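PDB 4EPS: putative fimbrium tip subunit Fim1C, which is probably a component of the fimbrium tip, part of the filamentous surface appendages that mediate cell adhesion and biofilm formation. Local coordinates for residues A[117-120]-A[121-125]; A[381-385]-A[386-390]. All coordinates share one frame; numbering follows the deposited sequence.

Interaction 1: residues A[117-120]-A[121-125]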
# COMPACT_ATOMS: atom_id res chain seq x y z
N TRP A 117 12.27 53.76 1.05
CA TRP A 117 12.25 52.57 1.90
C TRP A 117 13.40 51.64 1.54
O TRP A 117 13.47 51.16 0.40
CB TRP A 117 10.88 51.86 1.82
CG TRP A 117 10.65 50.86 2.92
CD1 TRP A 117 10.65 49.50 2.82
CD2 TRP A 117 10.30 51.16 4.28
NE1 TRP A 117 10.36 48.93 4.03
CE2 TRP A 117 10.14 49.93 4.95
CE3 TRP A 117 10.11 52.36 5.01
CZ2 TRP A 117 9.79 49.85 6.31
CZ3 TRP A 117 9.78 52.28 6.36
CH2 TRP A 117 9.62 51.04 6.99
N GLU A 118 14.30 51.41 2.49
CA GLU A 118 15.48 50.56 2.29
C GLU A 118 15.18 49.14 2.74
O GLU A 118 14.97 48.89 3.93
CB GLU A 118 16.71 51.13 3.03
CG GLU A 118 17.08 52.54 2.60
CD GLU A 118 18.24 53.17 3.36
OE1 GLU A 118 18.18 53.20 4.61
OE2 GLU A 118 19.18 53.65 2.70
N LEU A 119 15.11 48.24 1.80
CA LEU A 119 14.82 46.85 2.04
C LEU A 119 16.10 46.04 1.96
O LEU A 119 16.89 46.23 1.03
CB LEU A 119 13.83 46.44 0.95
CG LEU A 119 12.91 45.30 1.18
CD1 LEU A 119 11.93 45.59 2.33
CD2 LEU A 119 12.15 45.06 -0.08
N THR A 120 16.33 45.18 2.95
CA THR A 120 17.51 44.30 2.94
C THR A 120 17.06 42.86 2.69
O THR A 120 15.86 42.55 2.78
CB THR A 120 18.31 44.40 4.25
OG1 THR A 120 17.65 43.63 5.25
CG2 THR A 120 18.54 45.87 4.70
N THR A 121 18.01 41.97 2.44
CA THR A 121 17.70 40.57 2.18
C THR A 121 17.82 39.74 3.48
O THR A 121 17.79 38.51 3.40
CB THR A 121 18.59 40.05 1.06
OG1 THR A 121 19.96 40.28 1.40
CG2 THR A 121 18.26 40.68 -0.32
N GLU A 122 17.90 40.41 4.65
CA GLU A 122 17.97 39.73 5.96
C GLU A 122 16.56 39.76 6.58
O GLU A 122 16.15 40.77 7.17
CB GLU A 122 19.04 40.38 6.86
CG GLU A 122 20.46 40.00 6.46
CD GLU A 122 20.76 38.51 6.49
OE1 GLU A 122 20.46 37.85 7.52
OE2 GLU A 122 21.25 37.99 5.47
N GLN A 123 15.77 38.70 6.33
CA GLN A 123 14.37 38.67 6.76
C GLN A 123 14.02 37.32 7.42
O GLN A 123 12.85 36.96 7.48
CB GLN A 123 13.46 38.90 5.51
CG GLN A 123 13.62 40.28 4.83
CD GLN A 123 12.86 40.37 3.52
OE1 GLN A 123 11.81 39.75 3.35
NE2 GLN A 123 13.34 41.21 2.59
N SER A 124 15.04 36.60 7.94
CA SER A 124 14.94 35.22 8.43
C SER A 124 14.14 35.05 9.74
O SER A 124 13.87 33.92 10.12
CB SER A 124 16.32 34.60 8.59
OG SER A 124 17.07 35.31 9.55
N ASP A 125 13.74 36.12 10.42
CA ASP A 125 12.89 35.95 11.59
C ASP A 125 11.72 36.92 11.52
O ASP A 125 11.75 37.87 10.73
CB ASP A 125 13.67 36.06 12.91
CG ASP A 125 14.42 37.36 13.07
OD1 ASP A 125 13.77 38.39 13.26
OD2 ASP A 125 15.67 37.33 13.00
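With chi1 at 79°, the OG1 of Thr120 sits between its own backbone N and carbonyl carbon, within bonding distance of the backbone N of Glu122, while Gln123, CG beside its N (chi1 -64°) and extended beyond, sends its amide back to the carbonyl of Thr120. The first of these makes an ST turn, a common device for bending a loop: Glu122 N donates to Thr120 OG1 over 3.3 Å. In this fimbrillin-like region the bend lies between helix 111-115 and helix 126-130, the latter N-capped by Asp125. The CB of Glu122 passes 3.9 Å from Thr120 OG1, but its carboxylate is hydrogen-bonded through OE2 to Ser208 OG; the backbone of Ser208 also bonds to Thr121 and Gln123 and so joins the turn to strand 206-212. Gln123 is buried, and both ends of its amide are used: OE1 takes the N-H of Leu221 on strand 217-222, which fixes the flip of the group and presents NE2 to the turn. With an alanine in place of Gln123, Thr120 O would probably lose its side-chain donor and Leu221 N its acceptor. Gln123 NE2 meets Thr120 O at 2.9 Å, the N-H nearly straight at 171° and the oxygen almost in the amide plane.

Interaction 2: residues A[381-385]-A[386-390]. With SO4 (sulfate ion), chain H.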
# COMPACT_ATOMS: atom_id res chain seq x y z
N LYS A 381 16.18 -6.40 36.21
CA LYS A 381 15.95 -7.36 35.11
C LYS A 381 15.10 -6.69 34.02
O LYS A 381 15.34 -6.89 32.83
CB LYS A 381 15.27 -8.64 35.63
CG LYS A 381 16.12 -9.44 36.63
CD LYS A 381 15.38 -10.65 37.21
CE LYS A 381 14.87 -10.40 38.61
NZ LYS A 381 14.65 -11.67 39.35
N ASN A 382 14.13 -5.86 34.42
CA ASN A 382 13.20 -5.17 33.49
C ASN A 382 13.70 -3.81 32.99
O ASN A 382 13.57 -3.52 31.80
CB ASN A 382 11.85 -4.97 34.18
CG ASN A 382 11.14 -6.27 34.42
OD1 ASN A 382 11.04 -7.12 33.52
ND2 ASN A 382 10.68 -6.48 35.63
N LYS A 383 14.22 -2.97 33.88
CA LYS A 383 14.65 -1.61 33.50
C LYS A 383 15.67 -1.61 32.31
O LYS A 383 15.44 -0.84 31.37
CB LYS A 383 15.21 -0.84 34.71
CG LYS A 383 15.61 0.62 34.39
CD LYS A 383 14.42 1.55 34.15
CE LYS A 383 14.85 2.96 33.74
NZ LYS A 383 15.56 3.69 34.84
N PRO A 384 16.71 -2.49 32.25
CA PRO A 384 17.64 -2.45 31.08
C PRO A 384 17.03 -2.94 29.77
O PRO A 384 17.69 -2.81 28.73
CB PRO A 384 18.77 -3.40 31.50
CG PRO A 384 18.67 -3.50 33.00
CD PRO A 384 17.20 -3.45 33.26
N LEU A 385 15.79 -3.45 29.78
CA LEU A 385 15.16 -3.89 28.52
C LEU A 385 14.22 -2.84 27.91
O LEU A 385 13.75 -3.02 26.79
CB LEU A 385 14.40 -5.21 28.75
CG LEU A 385 15.29 -6.45 29.13
CD1 LEU A 385 14.43 -7.71 29.31
CD2 LEU A 385 16.37 -6.71 28.09
N ARG A 386 13.98 -1.72 28.61
CA ARG A 386 13.07 -0.67 28.11
C ARG A 386 13.73 0.28 27.11
O ARG A 386 14.91 0.61 27.24
CB ARG A 386 12.52 0.18 29.28
CG ARG A 386 11.93 -0.61 30.46
CD ARG A 386 10.80 -1.52 30.01
NE ARG A 386 10.13 -2.15 31.15
CZ ARG A 386 9.32 -3.19 31.06
NH1 ARG A 386 9.11 -3.77 29.88
NH2 ARG A 386 8.74 -3.69 32.14
N PHE A 387 12.94 0.77 26.13
CA PHE A 387 13.41 1.75 25.14
C PHE A 387 13.39 3.12 25.76
O PHE A 387 12.31 3.70 25.89
CB PHE A 387 12.49 1.74 23.91
CG PHE A 387 12.61 0.62 22.92
CD1 PHE A 387 13.28 -0.56 23.25
CD2 PHE A 387 12.08 0.74 21.64
CE1 PHE A 387 13.40 -1.59 22.33
CE2 PHE A 387 12.20 -0.30 20.72
CZ PHE A 387 12.87 -1.45 21.06
N LEU A 388 14.55 3.63 26.19
CA LEU A 388 14.62 4.92 26.91
C LEU A 388 15.78 5.80 26.50
O LEU A 388 16.11 6.74 27.23
CB LEU A 388 14.73 4.63 28.44
CG LEU A 388 13.44 4.07 29.09
CD1 LEU A 388 13.73 3.48 30.45
CD2 LEU A 388 12.35 5.15 29.16
N GLY A 389 16.41 5.51 25.36
CA GLY A 389 17.57 6.28 24.92
C GLY A 389 17.31 7.77 24.77
O GLY A 389 18.14 8.58 25.18
N TYR A 390 16.15 8.14 24.21
CA TYR A 390 15.86 9.58 24.04
C TYR A 390 15.78 10.25 25.43
O TYR A 390 16.46 11.27 25.68
CB TYR A 390 14.60 9.86 23.21
CG TYR A 390 14.46 11.35 23.05
CD1 TYR A 390 15.27 12.06 22.18
CD2 TYR A 390 13.65 12.08 23.92
CE1 TYR A 390 15.21 13.46 22.09
CE2 TYR A 390 13.59 13.48 23.86
CZ TYR A 390 14.38 14.16 22.96
OH TYR A 390 14.36 15.53 22.92
S SO4 H . 6.66 -6.50 31.21
O1 SO4 H . 7.32 -7.81 31.32
O2 SO4 H . 5.20 -6.68 31.03
O3 SO4 H . 6.92 -5.74 32.43
O4 SO4 H . 7.20 -5.81 30.03
O HOH W 1 16.75 0.62 29.21
O HOH W 2 10.93 -4.10 27.34
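Asn382 and Arg386 run side by side and point the same way, the amide of one and the guanidinium of the other nearly parallel, their planes 14° apart. Their closest side-chain approach is a packing contact, Asn382 CB to Arg386 NH2 at 3.9 Å. A bend at chi2 (-58°) brings the arginine chain back over the preceding turn, where its CG rests 3.6 Å from Asn382 O. Beyond that bend the guanidinium meets a sulfate, probably from the crystallisation liquor, edge-on and in plane: NH1 donates to sulfate O4 and NH2 to sulfate O3, each at 2.8 Å, a two-pronged grip. Its NE forms a salt bridge with Glu378, and a water takes a bond from NH1 while reaching Leu385 O weakly, so the flat group is held along several of its N-H directions. The backbone beneath is a short 3-10 turn, residues 383-385, that runs on into helix 389-403, at whose N-cap position Leu388 stands. Two successive i to i+3 bonds build it, Leu385 N to Asn382 O and Arg386 N to Lys383 O, the latter 3.2 Å long. A second water bridges Lys383 O and Arg386 O across the exit of the turn. Lys383 and Leu388 meet differently, their side chains crossing at about a right angle, with Lys383 CE against Leu388 CD1 at 3.5 Å. This aliphatic stretch of the lysine is buried, and its NZ continues to a salt bridge with Asp375 and to the carbonyl oxygens of Ser369 and Thr371.

Both interactions illustrate how a few residues can shape a turn ahead of a helix, yet they do not touch: their centres lie 49 Å apart, on opposite sides of the chain's centre, and they share no helix or strand. Interaction 1 is a surface contact in the fimbrillin-like region, where uncharged side chains bond to the backbone and the loop is tied to strands 206-212 and 217-222. Interaction 2, later in the chain, is partly buried and set among helices and loops; there a backbone-bonded 3-10 turn and the residue after it supply two basic side chains, each paired with an acid, the second also binding a sulfate.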